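Long-range contacts in tegumental protein 20.8 kDa (Clonorchis sinensis, PDB 5X2D), which probably binds calcium as a whole tegumental-allergen-like protein, the present chain being its dynein-light-chain-like domain: residues A[31-36]-A[84-89]; A[17-22]-A[77-82]. All blocks are in the same frame, centred on the assembly; numbering follows the deposited sequence.

Interaction 1. Residues A[31-36]-A[84-89]; sequences PGAQTS and YNRAYL
Arg-86 reaches across to the loop 31-36 and closes on a single backbone oxygen, that of Ala-33, with both terminal nitrogens. NH1 lies 2.6 Å from Ala-33 O, and NH2 lies 2.9 Å from the same oxygen. The bonds are bent at their hydrogens, the NH1 bond having an N-H...O angle of 144°, as a forked grip on one acceptor requires. Both donors lie in the carbonyl plane, and the guanidinium presents its NH1/NH2 end to the oxygen, the two groups lying nearly in one plane. A turn at chi3 (61°) in the otherwise extended arginine chain sets this angle of approach. Arginine suits the place because its flat, many-armed head also offers NE and NH2 to Tyr-88 OH through two weak bonds that may help to steady it. Ala-33 is small enough to sit buried beside it.

The outer side is looser. Gln-34, exposed, bends at chi2, bringing NE2 to the guanidinium's edge beside NH1; the Gln-34 amide plane is turned 52° from the guanidinium. NE2 comes unfavourably close to NH1, donor against donor, so its weak bond to Ala-33 O is doubtful. Pro-31, also exposed, lays CB against the edge of the Tyr-84 ring, 3.9 Å from CD2, an apolar touch between two rigid groups.

Leu-39 of helix 36-54 packs on both Ala-33 and Arg-86, while Glu-38 accepts the backbone N-H groups of Gln-34 and Thr-35. The contact thereby ties the connection between helices 16-29 and 36-54 to the turn leading from strand 78-83 into strand 87-92.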
ATOM      1  N   PRO A  31      -1.133  18.959  -2.226  1.00121.42           N
ATOM      2  CA  PRO A  31      -0.740  19.583  -0.949  1.00124.45           C
ATOM      3  C   PRO A  31      -1.842  20.375  -0.231  1.00130.03           C
ATOM      4  O   PRO A  31      -1.699  20.686   0.959  1.00122.00           O
ATOM      5  CB  PRO A  31       0.388  20.535  -1.359  1.00122.20           C
ATOM      6  CG  PRO A  31       0.200  20.760  -2.810  1.00120.45           C
ATOM      7  CD  PRO A  31      -0.318  19.470  -3.340  1.00117.67           C
ATOM      8  N   GLY A  32      -2.915  20.705  -0.938  1.00142.90           N
ATOM      9  CA  GLY A  32      -4.020  21.414  -0.327  1.00147.33           C
ATOM     10  C   GLY A  32      -4.782  20.575   0.677  1.00148.54           C
ATOM     11  O   GLY A  32      -5.318  21.099   1.655  1.00159.19           O
ATOM     12  N   ALA A  33      -4.815  19.266   0.458  1.00117.02           N
ATOM     13  CA  ALA A  33      -5.691  18.412   1.255  1.00111.82           C
ATOM     14  C   ALA A  33      -5.035  17.805   2.514  1.00120.84           C
ATOM     15  O   ALA A  33      -4.042  17.068   2.403  1.00115.80           O
ATOM     16  CB  ALA A  33      -6.260  17.308   0.375  1.00114.48           C
ATOM     17  N   GLN A  34      -5.618  18.114   3.696  1.00134.70           N
ATOM     18  CA  GLN A  34      -5.147  17.641   5.035  1.00117.91           C
ATOM     19  C   GLN A  34      -6.132  16.751   5.782  1.00108.69           C
ATOM     20  O   GLN A  34      -5.706  15.828   6.475  1.00106.73           O
ATOM     21  CB  GLN A  34      -4.769  18.724   6.064  1.00113.44           C
ATOM     22  CG  GLN A  34      -3.562  19.637   5.936  1.00116.22           C
ATOM     23  CD  GLN A  34      -2.253  18.889   5.770  1.00118.32           C
ATOM     24  OE1 GLN A  34      -1.183  19.328   6.182  1.00134.40           O
ATOM     25  NE2 GLN A  34      -2.301  17.926   4.892  1.00124.54           N
ATOM     26  N   THR A  35      -7.407  17.120   5.789  1.00107.24           N
ATOM     27  CA  THR A  35      -8.441  16.240   6.340  1.00111.82           C
ATOM     28  C   THR A  35      -8.614  14.902   5.572  1.00113.22           C
ATOM     29  O   THR A  35      -8.197  14.746   4.404  1.00102.38           O
ATOM     30  CB  THR A  35      -9.802  16.959   6.378  1.00117.38           C
ATOM     31  OG1 THR A  35      -9.606  18.345   6.714  1.00117.82           O
ATOM     32  CG2 THR A  35     -10.732  16.311   7.409  1.00120.16           C
ATOM     33  N   SER A  36      -9.225  13.933   6.244  1.00 88.97           N
ATOM     34  CA  SER A  36      -9.525  12.655   5.624  1.00 92.00           C
ATOM     35  C   SER A  36     -10.649  12.778   4.592  1.00 94.85           C
ATOM     36  O   SER A  36     -10.690  12.023   3.632  1.00 98.17           O
ATOM     37  CB  SER A  36      -9.874  11.618   6.696  1.00 95.46           C
ATOM     38  OG  SER A  36      -8.747  11.361   7.528  1.00 93.51           O
ATOM     39  N   TYR A  84       6.421  16.716  -0.993  1.00100.54           N
ATOM     40  CA  TYR A  84       6.368  17.430   0.272  1.00 87.91           C
ATOM     41  C   TYR A  84       6.197  16.474   1.461  1.00 93.19           C
ATOM     42  O   TYR A  84       5.330  16.676   2.336  1.00100.89           O
ATOM     43  CB  TYR A  84       5.240  18.457   0.229  1.00 91.13           C
ATOM     44  CG  TYR A  84       5.360  19.479  -0.883  1.00 95.25           C
ATOM     45  CD1 TYR A  84       6.591  19.996  -1.253  1.00 94.02           C
ATOM     46  CD2 TYR A  84       4.235  19.913  -1.581  1.00 99.94           C
ATOM     47  CE1 TYR A  84       6.702  20.937  -2.276  1.00 93.77           C
ATOM     48  CE2 TYR A  84       4.338  20.849  -2.606  1.00 98.58           C
ATOM     49  CZ  TYR A  84       5.571  21.354  -2.947  1.00 93.03           C
ATOM     50  OH  TYR A  84       5.673  22.275  -3.965  1.00 87.30           O
ATOM     51  N   ASN A  85       7.024  15.431   1.483  1.00 95.87           N
ATOM     52  CA  ASN A  85       6.979  14.397   2.525  1.00114.44           C
ATOM     53  C   ASN A  85       5.594  13.753   2.731  1.00118.25           C
ATOM     54  O   ASN A  85       5.185  13.473   3.864  1.00113.11           O
ATOM     55  CB  ASN A  85       7.484  14.966   3.856  1.00126.22           C
ATOM     56  CG  ASN A  85       8.360  13.981   4.616  1.00134.18           C
ATOM     57  OD1 ASN A  85       8.769  12.953   4.075  1.00137.83           O
ATOM     58  ND2 ASN A  85       8.676  14.307   5.866  1.00137.16           N
ATOM     59  N   ARG A  86       4.885  13.528   1.624  1.00109.75           N
ATOM     60  CA  ARG A  86       3.693  12.684   1.608  1.00101.34           C
ATOM     61  C   ARG A  86       3.783  11.786   0.382  1.00108.70           C
ATOM     62  O   ARG A  86       3.840  12.279  -0.745  1.00110.76           O
ATOM     63  CB  ARG A  86       2.420  13.524   1.585  1.00 94.08           C
ATOM     64  CG  ARG A  86       1.360  13.019   2.540  1.00 94.93           C
ATOM     65  CD  ARG A  86       0.338  14.091   2.912  1.00 93.36           C
ATOM     66  NE  ARG A  86      -0.401  14.610   1.761  1.00100.12           N
ATOM     67  CZ  ARG A  86      -1.399  15.492   1.848  1.00104.81           C
ATOM     68  NH1 ARG A  86      -1.793  15.942   3.034  1.00 99.87           N
ATOM     69  NH2 ARG A  86      -2.014  15.917   0.748  1.00108.28           N
ATOM     70  N   ALA A  87       3.821  10.475   0.597  1.00106.73           N
ATOM     71  CA  ALA A  87       4.045   9.537  -0.506  1.00 94.07           C
ATOM     72  C   ALA A  87       2.772   9.221  -1.256  1.00 83.94           C
ATOM     73  O   ALA A  87       1.692   9.124  -0.666  1.00 77.26           O
ATOM     74  CB  ALA A  87       4.678   8.242   0.001  1.00 89.45           C
ATOM     75  N   TYR A  88       2.928   9.020  -2.562  1.00 79.42           N
ATOM     76  CA  TYR A  88       1.832   8.671  -3.446  1.00 71.21           C
ATOM     77  C   TYR A  88       2.164   7.390  -4.192  1.00 79.19           C
ATOM     78  O   TYR A  88       3.189   7.304  -4.871  1.00 95.08           O
ATOM     79  CB  TYR A  88       1.546   9.818  -4.425  1.00 82.43           C
ATOM     80  CG  TYR A  88       1.086  11.077  -3.725  1.00 91.18           C
ATOM     81  CD1 TYR A  88       2.005  11.994  -3.229  1.00100.12           C
ATOM     82  CD2 TYR A  88      -0.272  11.328  -3.516  1.00 91.81           C
ATOM     83  CE1 TYR A  88       1.590  13.135  -2.572  1.00103.48           C
ATOM     84  CE2 TYR A  88      -0.696  12.468  -2.856  1.00101.47           C
ATOM     85  CZ  TYR A  88       0.240  13.370  -2.385  1.00110.69           C
ATOM     86  OH  TYR A  88      -0.170  14.510  -1.719  1.00123.73           O
ATOM     87  N   LEU A  89       1.313   6.384  -4.055  1.00 76.94           N
ATOM     88  CA  LEU A  89       1.527   5.121  -4.747  1.00 77.56           C
ATOM     89  C   LEU A  89       0.468   4.907  -5.836  1.00 78.83           C
ATOM     90  O   LEU A  89      -0.745   4.969  -5.565  1.00 75.89           O
ATOM     91  CB  LEU A  89       1.514   3.944  -3.755  1.00 76.67           C
ATOM     92  CG  LEU A  89       2.739   3.788  -2.851  1.00 78.68           C
ATOM     93  CD1 LEU A  89       2.563   4.644  -1.635  1.00 77.10           C
ATOM     94  CD2 LEU A  89       3.004   2.349  -2.453  1.00 74.06           C
TER

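Interaction 2. Residues A[17-22]-A[77-82]; sequences EDQIKI and MSFQFE
Gln-19 lies over one face of the Phe-79 ring, where helix 16-29 packs on the antiparallel sheet of this dynein-light-chain-like fold. Its CG stands 3.6 Å from the centroid of the Phe-79 ring and almost on the ring normal, a clear CH-pi contact. Glutamine suits this buried spot because its methylenes can cover an aromatic ring while its amide, tilted 45° to that ring, leaves OE1 beside the CE1 rim and turns NE2 to a weak hydrogen bond with Met-14 O.

CD1 of Phe-81, two residues on in the same strand, lies over the opposite face of Phe-79, toward its rim. Ile-22 comes in at the edge: its CG2 is 3.7 Å from CE2 of Phe-79, filling the angle between the two phenylalanines with a branched, purely apolar side chain. Phe-79 gets there with CG anti to its backbone N (chi1 -178°), which sends the ring toward the helix.

Further out, Phe-54 of helix 36-54 packs on Ile-22, Asp-18 and Met-77, so the second helix also borders the contact. Backbone bonds from Phe-79 to Phe-90 hold strand 78-83 against strand 87-92, and the Phe-81 ring meets that of Tyr-88. The axes of segments 17-22 and 78-82 cross at -51°, 10.1 Å apart at closest, and between them the CG2 methyl of Ile-22 approaches CE1 of Phe-81 to 3.5 Å.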
ATOM      1  N   GLU A  17       7.283  10.204 -19.547  1.00108.87           N
ATOM      2  CA  GLU A  17       6.154  10.948 -20.067  1.00121.30           C
ATOM      3  C   GLU A  17       4.935  10.718 -19.166  1.00118.36           C
ATOM      4  O   GLU A  17       4.290  11.668 -18.721  1.00122.23           O
ATOM      5  CB  GLU A  17       5.871  10.538 -21.520  1.00124.69           C
ATOM      6  CG  GLU A  17       4.753  11.318 -22.179  1.00130.55           C
ATOM      7  CD  GLU A  17       4.589  10.978 -23.647  1.00136.64           C
ATOM      8  OE1 GLU A  17       5.085   9.915 -24.081  1.00144.06           O
ATOM      9  OE2 GLU A  17       3.981  11.794 -24.371  1.00134.17           O
ATOM     10  N   ASP A  18       4.668   9.461 -18.840  1.00100.41           N
ATOM     11  CA  ASP A  18       3.537   9.144 -17.991  1.00 89.32           C
ATOM     12  C   ASP A  18       3.787   9.504 -16.537  1.00 88.91           C
ATOM     13  O   ASP A  18       2.855   9.660 -15.763  1.00100.28           O
ATOM     14  CB  ASP A  18       3.189   7.661 -18.104  1.00 89.86           C
ATOM     15  CG  ASP A  18       2.701   7.280 -19.489  1.00 89.76           C
ATOM     16  OD1 ASP A  18       2.098   8.142 -20.172  1.00 86.48           O
ATOM     17  OD2 ASP A  18       2.963   6.124 -19.896  1.00 88.01           O
ATOM     18  N   GLN A  19       5.041   9.623 -16.150  1.00 80.26           N
ATOM     19  CA  GLN A  19       5.337  10.027 -14.788  1.00 83.91           C
ATOM     20  C   GLN A  19       5.061  11.504 -14.641  1.00 89.04           C
ATOM     21  O   GLN A  19       4.503  11.966 -13.639  1.00 93.42           O
ATOM     22  CB  GLN A  19       6.788   9.724 -14.413  1.00 81.77           C
ATOM     23  CG  GLN A  19       7.001   8.309 -13.930  1.00 76.51           C
ATOM     24  CD  GLN A  19       8.460   8.019 -13.754  1.00 82.18           C
ATOM     25  OE1 GLN A  19       9.136   8.729 -13.014  1.00 84.07           O
ATOM     26  NE2 GLN A  19       8.972   6.995 -14.452  1.00 80.09           N
ATOM     27  N   ILE A  20       5.469  12.237 -15.659  1.00 84.43           N
ATOM     28  CA  ILE A  20       5.329  13.671 -15.666  1.00 85.33           C
ATOM     29  C   ILE A  20       3.861  14.066 -15.590  1.00 96.02           C
ATOM     30  O   ILE A  20       3.527  14.982 -14.851  1.00107.46           O
ATOM     31  CB  ILE A  20       5.991  14.281 -16.906  1.00 84.12           C
ATOM     32  CG1 ILE A  20       7.514  14.262 -16.738  1.00 86.15           C
ATOM     33  CG2 ILE A  20       5.499  15.697 -17.143  1.00 81.81           C
ATOM     34  CD1 ILE A  20       8.286  14.718 -17.966  1.00 82.95           C
ATOM     35  N   LYS A  21       2.954  13.360 -16.266  1.00100.43           N
ATOM     36  CA  LYS A  21       1.585  13.883 -16.267  1.00104.75           C
ATOM     37  C   LYS A  21       0.883  13.564 -14.961  1.00108.79           C
ATOM     38  O   LYS A  21      -0.080  14.241 -14.588  1.00114.20           O
ATOM     39  CB  LYS A  21       0.712  13.320 -17.405  1.00102.12           C
ATOM     40  CG  LYS A  21       1.369  12.765 -18.654  1.00101.14           C
ATOM     41  CD  LYS A  21       0.263  12.482 -19.699  1.00100.90           C
ATOM     42  CE  LYS A  21       0.670  11.496 -20.787  1.00 99.19           C
ATOM     43  NZ  LYS A  21       1.543  12.198 -21.764  1.00115.61           N
ATOM     44  N   ILE A  22       1.390  12.566 -14.245  1.00101.79           N
ATOM     45  CA  ILE A  22       0.973  12.344 -12.875  1.00 86.07           C
ATOM     46  C   ILE A  22       1.483  13.495 -12.000  1.00 87.79           C
ATOM     47  O   ILE A  22       0.765  13.945 -11.099  1.00 79.25           O
ATOM     48  CB  ILE A  22       1.437  10.972 -12.382  1.00 72.94           C
ATOM     49  CG1 ILE A  22       0.421   9.912 -12.834  1.00 71.26           C
ATOM     50  CG2 ILE A  22       1.606  10.965 -10.872  1.00 81.63           C
ATOM     51  CD1 ILE A  22       0.899   8.467 -12.756  1.00 68.66           C
ATOM     52  N   MET A  77       1.662  -0.910 -14.699  1.00 78.73           N
ATOM     53  CA  MET A  77       2.365   0.335 -14.426  1.00 73.86           C
ATOM     54  C   MET A  77       2.245   0.618 -12.953  1.00 72.14           C
ATOM     55  O   MET A  77       1.209   0.337 -12.366  1.00 64.62           O
ATOM     56  CB  MET A  77       1.813   1.518 -15.214  1.00 70.97           C
ATOM     57  CG  MET A  77       1.396   1.241 -16.612  1.00 72.44           C
ATOM     58  SD  MET A  77       1.522   2.740 -17.609  1.00 90.04           S
ATOM     59  CE  MET A  77      -0.071   2.609 -18.452  1.00 71.02           C
ATOM     60  N   SER A  78       3.342   1.061 -12.352  1.00 57.36           N
ATOM     61  CA  SER A  78       3.334   1.500 -10.991  1.00 57.60           C
ATOM     62  C   SER A  78       4.332   2.621 -10.810  1.00 78.16           C
ATOM     63  O   SER A  78       5.468   2.565 -11.300  1.00 80.71           O
ATOM     64  CB  SER A  78       3.585   0.332 -10.036  1.00 57.84           C
ATOM     65  OG  SER A  78       4.854  -0.230 -10.187  1.00 77.32           O
ATOM     66  N   PHE A  79       3.895   3.652 -10.105  1.00 70.76           N
ATOM     67  CA  PHE A  79       4.712   4.828  -9.880  1.00 70.77           C
ATOM     68  C   PHE A  79       4.655   5.150  -8.395  1.00 73.62           C
ATOM     69  O   PHE A  79       3.576   5.107  -7.804  1.00 68.98           O
ATOM     70  CB  PHE A  79       4.178   5.975 -10.737  1.00 66.60           C
ATOM     71  CG  PHE A  79       4.961   7.242 -10.647  1.00 73.26           C
ATOM     72  CD1 PHE A  79       6.299   7.234 -10.274  1.00 78.95           C
ATOM     73  CD2 PHE A  79       4.360   8.451 -10.990  1.00 71.66           C
ATOM     74  CE1 PHE A  79       7.026   8.420 -10.229  1.00 77.21           C
ATOM     75  CE2 PHE A  79       5.068   9.635 -10.951  1.00 67.54           C
ATOM     76  CZ  PHE A  79       6.415   9.622 -10.577  1.00 69.77           C
ATOM     77  N   GLN A  80       5.793   5.432  -7.767  1.00 72.66           N
ATOM     78  CA  GLN A  80       5.755   5.753  -6.340  1.00 77.05           C
ATOM     79  C   GLN A  80       6.653   6.941  -6.045  1.00 77.62           C
ATOM     80  O   GLN A  80       7.845   6.847  -6.241  1.00 79.21           O
ATOM     81  CB  GLN A  80       6.173   4.541  -5.494  1.00 74.51           C
ATOM     82  CG  GLN A  80       5.267   3.323  -5.661  1.00 63.05           C
ATOM     83  CD  GLN A  80       5.600   2.199  -4.705  1.00 64.29           C
ATOM     84  OE1 GLN A  80       6.403   2.360  -3.801  1.00 85.88           O
ATOM     85  NE2 GLN A  80       5.035   1.031  -4.946  1.00 77.23           N
ATOM     86  N   PHE A  81       6.090   8.046  -5.560  1.00 76.71           N
ATOM     87  CA  PHE A  81       6.867   9.267  -5.363  1.00 66.85           C
ATOM     88  C   PHE A  81       6.429  10.072  -4.149  1.00 75.86           C
ATOM     89  O   PHE A  81       5.245  10.076  -3.790  1.00 69.20           O
ATOM     90  CB  PHE A  81       6.770  10.159  -6.600  1.00 65.83           C
ATOM     91  CG  PHE A  81       5.401  10.731  -6.830  1.00 70.59           C
ATOM     92  CD1 PHE A  81       4.440  10.015  -7.556  1.00 72.65           C
ATOM     93  CD2 PHE A  81       5.059  11.979  -6.323  1.00 67.18           C
ATOM     94  CE1 PHE A  81       3.164  10.539  -7.761  1.00 75.58           C
ATOM     95  CE2 PHE A  81       3.777  12.511  -6.528  1.00 73.30           C
ATOM     96  CZ  PHE A  81       2.834  11.792  -7.248  1.00 75.68           C
ATOM     97  N   GLU A  82       7.385  10.800  -3.562  1.00 92.77           N
ATOM     98  CA  GLU A  82       7.153  11.666  -2.393  1.00 92.60           C
ATOM     99  C   GLU A  82       7.027  13.112  -2.845  1.00 88.11           C
ATOM    100  O   GLU A  82       7.883  13.620  -3.557  1.00100.25           O
ATOM    101  CB  GLU A  82       8.294  11.568  -1.369  1.00 96.61           C
ATOM    102  CG  GLU A  82       8.601  10.170  -0.857  1.00108.67           C
ATOM    103  CD  GLU A  82       9.746  10.153   0.148  1.00126.74           C
ATOM    104  OE1 GLU A  82      10.154  11.242   0.619  1.00132.89           O
ATOM    105  OE2 GLU A  82      10.242   9.046   0.462  1.00131.29           O
TER

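The centres of the two contacts lie about 15 Å apart, interaction 2 nearer the centre of the domain and interaction 1 farther out. Their segments alternate in sequence: 17-22, 31-36, 77-82, then 84-89. Helix 16-29 and the loop that follows it therefore meet two successive strands, 78-83 and 87-92, which are antiparallel neighbours in the sheet. The contacts join directly there, through a probable hydrogen bond from Tyr-88 N to Phe-81 O and packing of Leu-89 on Gln-80. Together they fasten an early part of the domain to its last two strands, one by a buried, largely apolar contact and the other by a polar clasp nearer the surface.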